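Local coordinates for UPF0303 protein YBR137W (Saccharomyces cerevisiae, PDB 4CLC) that is of unknown molecular function but is a cytoplasmic member of the UPF0303 family, related in sequence to HbpS-like proteins of the GAF clan, at residues D[34-47]-D[61-73]. Residues are numbered along the deposited sequence; the frame is centred on the assembly and turned at random.
Sequences FTYQDAFDLGTYIR and IDISLPNGHCLFR
F72, I63 and I61 pack against helix 36-47, joining it to the antiparallel hairpin of strands 61-64 and 70-73 in an HbpS-like domain. The helix runs nearly antiparallel to strand 61-64, at 162°. No direct hydrogen bond crosses; the contact is apolar and buried.

The main aromatic contact is a CH-pi interaction. G43 CA sits over one face of the F72 ring, 3.7 Å from its centroid. F72 CG is anti to the backbone N (chi1 -174°), which carries the ring against G43. F40 CD1 meets the ring at its edge, 4.0 Å from F72 CE1. A leucine in place of F72 would probably leave G43 without its flat platform and open a gap beside F40.

Further apolar contacts run along the helix. I63 CD1 lies 3.6 Å from L42 CD2, and I61 CD1 touches I46 CG2. A39 CB meets L71 CB. F34 receives I63 CG2 at its ring edge, in plane.

Hydrogen bonds within each segment shape both partners. T35 and D38 form a capping box: D38 N donates to T35 OG1, and T35 N to D38 OD2. L71 and F72 both face I63 in a classic beta bulge: I63 O accepts from L71 N at 2.9 Å and F72 N at 3.2 Å.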
ATOM      1  N   PHE D  34     -35.209 -17.678   2.233  1.00 53.47           N
ATOM      2  CA  PHE D  34     -34.234 -16.897   1.468  1.00 54.73           C
ATOM      3  C   PHE D  34     -33.722 -17.484   0.148  1.00 49.82           C
ATOM      4  O   PHE D  34     -32.614 -17.980   0.111  1.00 50.28           O
ATOM      5  CB  PHE D  34     -33.012 -16.582   2.300  1.00 50.32           C
ATOM      6  CG  PHE D  34     -32.403 -15.284   1.929  1.00 47.86           C
ATOM      7  CD1 PHE D  34     -33.209 -14.162   1.818  1.00 44.21           C
ATOM      8  CD2 PHE D  34     -31.059 -15.174   1.680  1.00 44.41           C
ATOM      9  CE1 PHE D  34     -32.679 -12.953   1.474  1.00 48.15           C
ATOM     10  CE2 PHE D  34     -30.518 -13.960   1.341  1.00 46.73           C
ATOM     11  CZ  PHE D  34     -31.325 -12.846   1.231  1.00 49.79           C
ATOM     12  N   THR D  35     -34.532 -17.452  -0.908  1.00 52.14           N
ATOM     13  CA  THR D  35     -34.060 -17.685  -2.284  1.00 47.72           C
ATOM     14  C   THR D  35     -33.633 -16.397  -2.967  1.00 48.68           C
ATOM     15  O   THR D  35     -33.851 -15.307  -2.432  1.00 51.70           O
ATOM     16  CB  THR D  35     -35.151 -18.251  -3.150  1.00 49.73           C
ATOM     17  OG1 THR D  35     -36.185 -17.253  -3.262  1.00 50.81           O
ATOM     18  CG2 THR D  35     -35.704 -19.538  -2.551  1.00 44.45           C
ATOM     19  N   TYR D  36     -33.110 -16.500  -4.186  1.00 45.16           N
ATOM     20  CA  TYR D  36     -32.814 -15.290  -4.966  1.00 48.23           C
ATOM     21  C   TYR D  36     -34.072 -14.411  -5.110  1.00 48.88           C
ATOM     22  O   TYR D  36     -33.980 -13.187  -5.303  1.00 45.94           O
ATOM     23  CB  TYR D  36     -32.296 -15.642  -6.362  1.00 45.70           C
ATOM     24  CG  TYR D  36     -33.422 -16.025  -7.313  1.00 46.65           C
ATOM     25  CD1 TYR D  36     -33.875 -17.328  -7.377  1.00 48.52           C
ATOM     26  CD2 TYR D  36     -34.061 -15.073  -8.107  1.00 45.81           C
ATOM     27  CE1 TYR D  36     -34.915 -17.690  -8.218  1.00 51.08           C
ATOM     28  CE2 TYR D  36     -35.123 -15.425  -8.933  1.00 47.66           C
ATOM     29  CZ  TYR D  36     -35.532 -16.741  -8.998  1.00 51.19           C
ATOM     30  OH  TYR D  36     -36.571 -17.119  -9.818  1.00 49.50           O
ATOM     31  N   GLN D  37     -35.232 -15.071  -5.090  1.00 40.61           N
ATOM     32  CA  GLN D  37     -36.513 -14.420  -5.291  1.00 46.62           C
ATOM     33  C   GLN D  37     -36.992 -13.792  -3.993  1.00 50.69           C
ATOM     34  O   GLN D  37     -37.535 -12.671  -3.986  1.00 44.86           O
ATOM     35  CB  GLN D  37     -37.544 -15.415  -5.823  1.00 49.16           C
ATOM     36  CG  GLN D  37     -38.845 -14.777  -6.273  1.00 47.62           C
ATOM     37  CD  GLN D  37     -38.660 -13.741  -7.380  1.00 52.32           C
ATOM     38  OE1 GLN D  37     -37.818 -13.893  -8.272  1.00 53.81           O
ATOM     39  NE2 GLN D  37     -39.465 -12.684  -7.332  1.00 58.53           N
ATOM     40  N   ASP D  38     -36.785 -14.529  -2.901  1.00 47.32           N
ATOM     41  CA  ASP D  38     -37.001 -13.990  -1.569  1.00 46.90           C
ATOM     42  C   ASP D  38     -36.289 -12.659  -1.427  1.00 47.34           C
ATOM     43  O   ASP D  38     -36.841 -11.697  -0.900  1.00 50.79           O
ATOM     44  CB  ASP D  38     -36.514 -14.972  -0.510  1.00 45.91           C
ATOM     45  CG  ASP D  38     -37.398 -16.184  -0.414  1.00 50.48           C
ATOM     46  OD1 ASP D  38     -38.553 -16.095  -0.882  1.00 59.47           O
ATOM     47  OD2 ASP D  38     -36.965 -17.213   0.136  1.00 49.10           O
ATOM     48  N   ALA D  39     -35.062 -12.604  -1.920  1.00 46.62           N
ATOM     49  CA  ALA D  39     -34.300 -11.371  -1.888  1.00 46.01           C
ATOM     50  C   ALA D  39     -35.048 -10.274  -2.614  1.00 42.93           C
ATOM     51  O   ALA D  39     -35.214  -9.183  -2.093  1.00 46.20           O
ATOM     52  CB  ALA D  39     -32.919 -11.574  -2.504  1.00 43.50           C
ATOM     53  N   PHE D  40     -35.505 -10.567  -3.822  1.00 43.91           N
ATOM     54  CA  PHE D  40     -36.093  -9.531  -4.647  1.00 44.08           C
ATOM     55  C   PHE D  40     -37.446  -9.105  -4.081  1.00 48.74           C
ATOM     56  O   PHE D  40     -37.804  -7.918  -4.084  1.00 44.16           O
ATOM     57  CB  PHE D  40     -36.242 -10.007  -6.092  1.00 43.94           C
ATOM     58  CG  PHE D  40     -36.814  -8.961  -7.005  1.00 46.35           C
ATOM     59  CD1 PHE D  40     -36.035  -7.889  -7.416  1.00 42.52           C
ATOM     60  CD2 PHE D  40     -38.138  -9.034  -7.429  1.00 42.81           C
ATOM     61  CE1 PHE D  40     -36.548  -6.916  -8.247  1.00 42.67           C
ATOM     62  CE2 PHE D  40     -38.661  -8.063  -8.250  1.00 41.20           C
ATOM     63  CZ  PHE D  40     -37.864  -7.000  -8.671  1.00 44.94           C
ATOM     64  N   ASP D  41     -38.198 -10.090  -3.602  1.00 48.09           N
ATOM     65  CA  ASP D  41     -39.470  -9.802  -2.987  1.00 45.44           C
ATOM     66  C   ASP D  41     -39.224  -8.921  -1.776  1.00 48.23           C
ATOM     67  O   ASP D  41     -39.800  -7.832  -1.679  1.00 54.16           O
ATOM     68  CB  ASP D  41     -40.210 -11.091  -2.622  1.00 44.68           C
ATOM     69  CG  ASP D  41     -40.649 -11.868  -3.849  1.00 48.36           C
ATOM     70  OD1 ASP D  41     -40.824 -11.219  -4.912  1.00 46.38           O
ATOM     71  OD2 ASP D  41     -40.816 -13.110  -3.761  1.00 45.82           O
ATOM     72  N   LEU D  42     -38.339  -9.360  -0.883  1.00 44.75           N
ATOM     73  CA  LEU D  42     -38.056  -8.600   0.331  1.00 45.43           C
ATOM     74  C   LEU D  42     -37.592  -7.174   0.041  1.00 44.86           C
ATOM     75  O   LEU D  42     -38.033  -6.234   0.693  1.00 48.60           O
ATOM     76  CB  LEU D  42     -37.010  -9.304   1.185  1.00 45.63           C
ATOM     77  CG  LEU D  42     -36.500  -8.421   2.326  1.00 45.81           C
ATOM     78  CD1 LEU D  42     -37.620  -8.182   3.319  1.00 45.80           C
ATOM     79  CD2 LEU D  42     -35.304  -9.046   3.001  1.00 45.75           C
ATOM     80  N   GLY D  43     -36.719  -7.008  -0.942  1.00 42.17           N
ATOM     81  CA  GLY D  43     -36.212  -5.695  -1.275  1.00 41.39           C
ATOM     82  C   GLY D  43     -37.266  -4.736  -1.809  1.00 45.08           C
ATOM     83  O   GLY D  43     -37.224  -3.537  -1.513  1.00 40.77           O
ATOM     84  N   THR D  44     -38.200  -5.237  -2.617  1.00 41.86           N
ATOM     85  CA  THR D  44     -39.186  -4.342  -3.219  1.00 47.56           C
ATOM     86  C   THR D  44     -40.256  -4.036  -2.184  1.00 45.73           C
ATOM     87  O   THR D  44     -40.787  -2.930  -2.121  1.00 42.45           O
ATOM     88  CB  THR D  44     -39.818  -4.920  -4.528  1.00 46.33           C
ATOM     89  OG1 THR D  44     -40.315  -6.243  -4.311  1.00 49.97           O
ATOM     90  CG2 THR D  44     -38.790  -4.967  -5.633  1.00 38.75           C
ATOM     91  N   TYR D  45     -40.524  -5.023  -1.342  1.00 45.54           N
ATOM     92  CA  TYR D  45     -41.396  -4.853  -0.195  1.00 49.08           C
ATOM     93  C   TYR D  45     -40.975  -3.644   0.650  1.00 51.98           C
ATOM     94  O   TYR D  45     -41.749  -2.702   0.860  1.00 55.26           O
ATOM     95  CB  TYR D  45     -41.362  -6.130   0.637  1.00 48.75           C
ATOM     96  CG  TYR D  45     -42.275  -6.143   1.836  1.00 57.81           C
ATOM     97  CD1 TYR D  45     -43.653  -6.178   1.682  1.00 53.50           C
ATOM     98  CD2 TYR D  45     -41.759  -6.168   3.129  1.00 60.14           C
ATOM     99  CE1 TYR D  45     -44.496  -6.219   2.778  1.00 62.15           C
ATOM    100  CE2 TYR D  45     -42.593  -6.211   4.235  1.00 62.41           C
ATOM    101  CZ  TYR D  45     -43.964  -6.239   4.051  1.00 64.53           C
ATOM    102  OH  TYR D  45     -44.804  -6.273   5.140  1.00 67.75           O
ATOM    103  N   ILE D  46     -39.729  -3.673   1.103  1.00 47.78           N
ATOM    104  CA  ILE D  46     -39.137  -2.561   1.825  1.00 46.69           C
ATOM    105  C   ILE D  46     -39.145  -1.293   0.999  1.00 46.75           C
ATOM    106  O   ILE D  46     -39.296  -0.195   1.539  1.00 51.15           O
ATOM    107  CB  ILE D  46     -37.682  -2.877   2.231  1.00 47.19           C
ATOM    108  CG1 ILE D  46     -37.629  -4.165   3.044  1.00 41.86           C
ATOM    109  CG2 ILE D  46     -37.059  -1.716   2.989  1.00 39.17           C
ATOM    110  CD1 ILE D  46     -36.253  -4.530   3.410  1.00 42.85           C
ATOM    111  N   ARG D  47     -38.968  -1.433  -0.309  1.00 46.31           N
ATOM    112  CA  ARG D  47     -38.864  -0.252  -1.145  1.00 48.87           C
ATOM    113  C   ARG D  47     -40.206   0.435  -1.126  1.00 49.50           C
ATOM    114  O   ARG D  47     -40.285   1.659  -1.016  1.00 55.36           O
ATOM    115  CB  ARG D  47     -38.441  -0.589  -2.580  1.00 44.57           C
ATOM    116  CG  ARG D  47     -38.223   0.659  -3.450  1.00 38.79           C
ATOM    117  CD  ARG D  47     -37.888   0.296  -4.880  1.00 38.66           C
ATOM    118  NE  ARG D  47     -37.753   1.481  -5.711  1.00 38.66           N
ATOM    119  CZ  ARG D  47     -38.776   2.065  -6.315  1.00 43.77           C
ATOM    120  NH1 ARG D  47     -39.992   1.559  -6.154  1.00 52.34           N
ATOM    121  NH2 ARG D  47     -38.596   3.147  -7.064  1.00 38.66           N
ATOM    122  N   ILE D  61     -31.361   1.004  -0.198  1.00 38.66           N
ATOM    123  CA  ILE D  61     -31.695  -0.282   0.386  1.00 38.66           C
ATOM    124  C   ILE D  61     -30.794  -1.378  -0.173  1.00 38.66           C
ATOM    125  O   ILE D  61     -30.728  -1.539  -1.379  1.00 42.62           O
ATOM    126  CB  ILE D  61     -33.170  -0.636   0.115  1.00 38.66           C
ATOM    127  CG1 ILE D  61     -34.087   0.426   0.716  1.00 38.66           C
ATOM    128  CG2 ILE D  61     -33.507  -2.006   0.648  1.00 38.66           C
ATOM    129  CD1 ILE D  61     -35.507   0.323   0.237  1.00 42.74           C
ATOM    130  N   ASP D  62     -30.111  -2.132   0.689  1.00 38.66           N
ATOM    131  CA  ASP D  62     -29.240  -3.203   0.224  1.00 38.66           C
ATOM    132  C   ASP D  62     -29.597  -4.588   0.803  1.00 44.39           C
ATOM    133  O   ASP D  62     -30.026  -4.717   1.952  1.00 44.82           O
ATOM    134  CB  ASP D  62     -27.778  -2.863   0.547  1.00 38.66           C
ATOM    135  CG  ASP D  62     -26.784  -3.843  -0.095  1.00 42.72           C
ATOM    136  OD1 ASP D  62     -26.455  -4.871   0.539  1.00 38.66           O
ATOM    137  OD2 ASP D  62     -26.322  -3.570  -1.234  1.00 40.31           O
ATOM    138  N   ILE D  63     -29.426  -5.633   0.005  1.00 38.66           N
ATOM    139  CA  ILE D  63     -29.419  -6.978   0.560  1.00 41.78           C
ATOM    140  C   ILE D  63     -28.190  -7.673   0.012  1.00 41.59           C
ATOM    141  O   ILE D  63     -28.060  -7.826  -1.199  1.00 43.20           O
ATOM    142  CB  ILE D  63     -30.694  -7.781   0.214  1.00 41.01           C
ATOM    143  CG1 ILE D  63     -31.929  -7.064   0.752  1.00 39.86           C
ATOM    144  CG2 ILE D  63     -30.613  -9.203   0.771  1.00 38.66           C
ATOM    145  CD1 ILE D  63     -33.225  -7.737   0.379  1.00 38.66           C
ATOM    146  N   SER D  64     -27.277  -8.067   0.897  1.00 38.66           N
ATOM    147  CA  SER D  64     -26.055  -8.719   0.479  1.00 38.66           C
ATOM    148  C   SER D  64     -25.819  -9.970   1.299  1.00 38.66           C
ATOM    149  O   SER D  64     -26.364 -10.130   2.380  1.00 43.20           O
ATOM    150  CB  SER D  64     -24.864  -7.772   0.607  1.00 38.66           C
ATOM    151  OG  SER D  64     -24.977  -6.664  -0.269  1.00 38.66           O
ATOM    152  N   LEU D  65     -25.013 -10.876   0.776  1.00 38.90           N
ATOM    153  CA  LEU D  65     -24.628 -12.042   1.534  1.00 38.66           C
ATOM    154  C   LEU D  65     -23.470 -11.634   2.409  1.00 38.66           C
ATOM    155  O   LEU D  65     -22.883 -10.579   2.184  1.00 38.66           O
ATOM    156  CB  LEU D  65     -24.254 -13.187   0.607  1.00 38.66           C
ATOM    157  CG  LEU D  65     -25.351 -13.731  -0.285  1.00 38.66           C
ATOM    158  CD1 LEU D  65     -24.833 -14.925  -1.050  1.00 38.66           C
ATOM    159  CD2 LEU D  65     -26.538 -14.107   0.564  1.00 44.28           C
ATOM    160  N   PRO D  66     -23.142 -12.451   3.425  1.00 38.83           N
ATOM    161  CA  PRO D  66     -22.013 -12.119   4.294  1.00 38.66           C
ATOM    162  C   PRO D  66     -20.695 -12.072   3.555  1.00 43.31           C
ATOM    163  O   PRO D  66     -19.753 -11.462   4.053  1.00 47.55           O
ATOM    164  CB  PRO D  66     -22.008 -13.251   5.322  1.00 38.66           C
ATOM    165  CG  PRO D  66     -22.908 -14.286   4.778  1.00 40.07           C
ATOM    166  CD  PRO D  66     -23.897 -13.604   3.936  1.00 38.66           C
ATOM    167  N   ASN D  67     -20.629 -12.708   2.389  1.00 39.67           N
ATOM    168  CA  ASN D  67     -19.412 -12.730   1.606  1.00 38.66           C
ATOM    169  C   ASN D  67     -19.265 -11.483   0.724  1.00 38.97           C
ATOM    170  O   ASN D  67     -18.228 -11.278   0.102  1.00 46.15           O
ATOM    171  CB  ASN D  67     -19.369 -14.002   0.764  1.00 40.66           C
ATOM    172  CG  ASN D  67     -20.146 -13.872  -0.525  1.00 46.87           C
ATOM    173  OD1 ASN D  67     -21.115 -13.114  -0.618  1.00 45.71           O
ATOM    174  ND2 ASN D  67     -19.706 -14.594  -1.544  1.00 48.06           N
ATOM    175  N   GLY D  68     -20.302 -10.649   0.684  1.00 40.50           N
ATOM    176  CA  GLY D  68     -20.258  -9.368  -0.006  1.00 38.66           C
ATOM    177  C   GLY D  68     -21.090  -9.309  -1.275  1.00 41.80           C
ATOM    178  O   GLY D  68     -21.341  -8.232  -1.822  1.00 38.66           O
ATOM    179  N   HIS D  69     -21.518 -10.485  -1.735  1.00 43.52           N
ATOM    180  CA  HIS D  69     -22.330 -10.605  -2.943  1.00 42.15           C
ATOM    181  C   HIS D  69     -23.664  -9.847  -2.804  1.00 38.66           C
ATOM    182  O   HIS D  69     -24.480 -10.146  -1.936  1.00 38.66           O
ATOM    183  CB  HIS D  69     -22.577 -12.094  -3.263  1.00 38.66           C
ATOM    184  CG  HIS D  69     -23.457 -12.316  -4.455  1.00 38.66           C
ATOM    185  ND1 HIS D  69     -23.458 -11.477  -5.550  1.00 43.14           N
ATOM    186  CD2 HIS D  69     -24.376 -13.279  -4.718  1.00 38.66           C
ATOM    187  CE1 HIS D  69     -24.336 -11.910  -6.436  1.00 42.28           C
ATOM    188  NE2 HIS D  69     -24.904 -13.005  -5.960  1.00 40.79           N
ATOM    189  N   CYS D  70     -23.904  -8.904  -3.708  1.00 38.66           N
ATOM    190  CA  CYS D  70     -25.104  -8.090  -3.645  1.00 38.66           C
ATOM    191  C   CYS D  70     -26.246  -8.763  -4.396  1.00 38.66           C
ATOM    192  O   CYS D  70     -26.120  -9.038  -5.577  1.00 40.42           O
ATOM    193  CB  CYS D  70     -24.823  -6.707  -4.214  1.00 38.66           C
ATOM    194  SG  CYS D  70     -26.205  -5.579  -4.156  1.00 47.40           S
ATOM    195  N   LEU D  71     -27.318  -9.108  -3.692  1.00 38.66           N
ATOM    196  CA  LEU D  71     -28.520  -9.637  -4.323  1.00 38.66           C
ATOM    197  C   LEU D  71     -29.462  -8.524  -4.809  1.00 40.93           C
ATOM    198  O   LEU D  71     -30.125  -8.659  -5.839  1.00 38.66           O
ATOM    199  CB  LEU D  71     -29.242 -10.574  -3.363  1.00 38.66           C
ATOM    200  CG  LEU D  71     -28.331 -11.648  -2.764  1.00 42.30           C
ATOM    201  CD1 LEU D  71     -29.061 -12.516  -1.767  1.00 45.28           C
ATOM    202  CD2 LEU D  71     -27.725 -12.519  -3.839  1.00 43.83           C
ATOM    203  N   PHE D  72     -29.525  -7.437  -4.041  1.00 42.88           N
ATOM    204  CA  PHE D  72     -30.513  -6.377  -4.254  1.00 38.66           C
ATOM    205  C   PHE D  72     -29.997  -5.020  -3.899  1.00 39.62           C
ATOM    206  O   PHE D  72     -29.362  -4.851  -2.873  1.00 44.00           O
ATOM    207  CB  PHE D  72     -31.779  -6.613  -3.420  1.00 41.91           C
ATOM    208  CG  PHE D  72     -32.878  -5.634  -3.714  1.00 38.66           C
ATOM    209  CD1 PHE D  72     -33.769  -5.867  -4.736  1.00 38.66           C
ATOM    210  CD2 PHE D  72     -33.012  -4.473  -2.977  1.00 44.20           C
ATOM    211  CE1 PHE D  72     -34.775  -4.960  -5.022  1.00 38.66           C
ATOM    212  CE2 PHE D  72     -34.022  -3.563  -3.252  1.00 39.32           C
ATOM    213  CZ  PHE D  72     -34.901  -3.812  -4.282  1.00 41.55           C
ATOM    214  N   ARG D  73     -30.310  -4.037  -4.721  1.00 39.94           N
ATOM    215  CA  ARG D  73     -30.029  -2.660  -4.361  1.00 39.77           C
ATOM    216  C   ARG D  73     -31.040  -1.753  -5.045  1.00 38.75           C
ATOM    217  O   ARG D  73     -31.444  -2.016  -6.178  1.00 42.87           O
ATOM    218  CB  ARG D  73     -28.601  -2.280  -4.743  1.00 38.66           C
ATOM    219  CG  ARG D  73     -28.251  -0.854  -4.426  1.00 38.66           C
ATOM    220  CD  ARG D  73     -28.028  -0.657  -2.936  1.00 43.18           C
ATOM    221  NE  ARG D  73     -26.863  -1.397  -2.443  1.00 41.86           N
ATOM    222  CZ  ARG D  73     -25.610  -0.973  -2.565  1.00 38.66           C
ATOM    223  NH1 ARG D  73     -25.351   0.176  -3.175  1.00 38.66           N
ATOM    224  NH2 ARG D  73     -24.620  -1.708  -2.080  1.00 38.68           N
TER
HETATM  225  O   HOH W   1     -32.993 -10.235  -6.617  1.00 44.21           O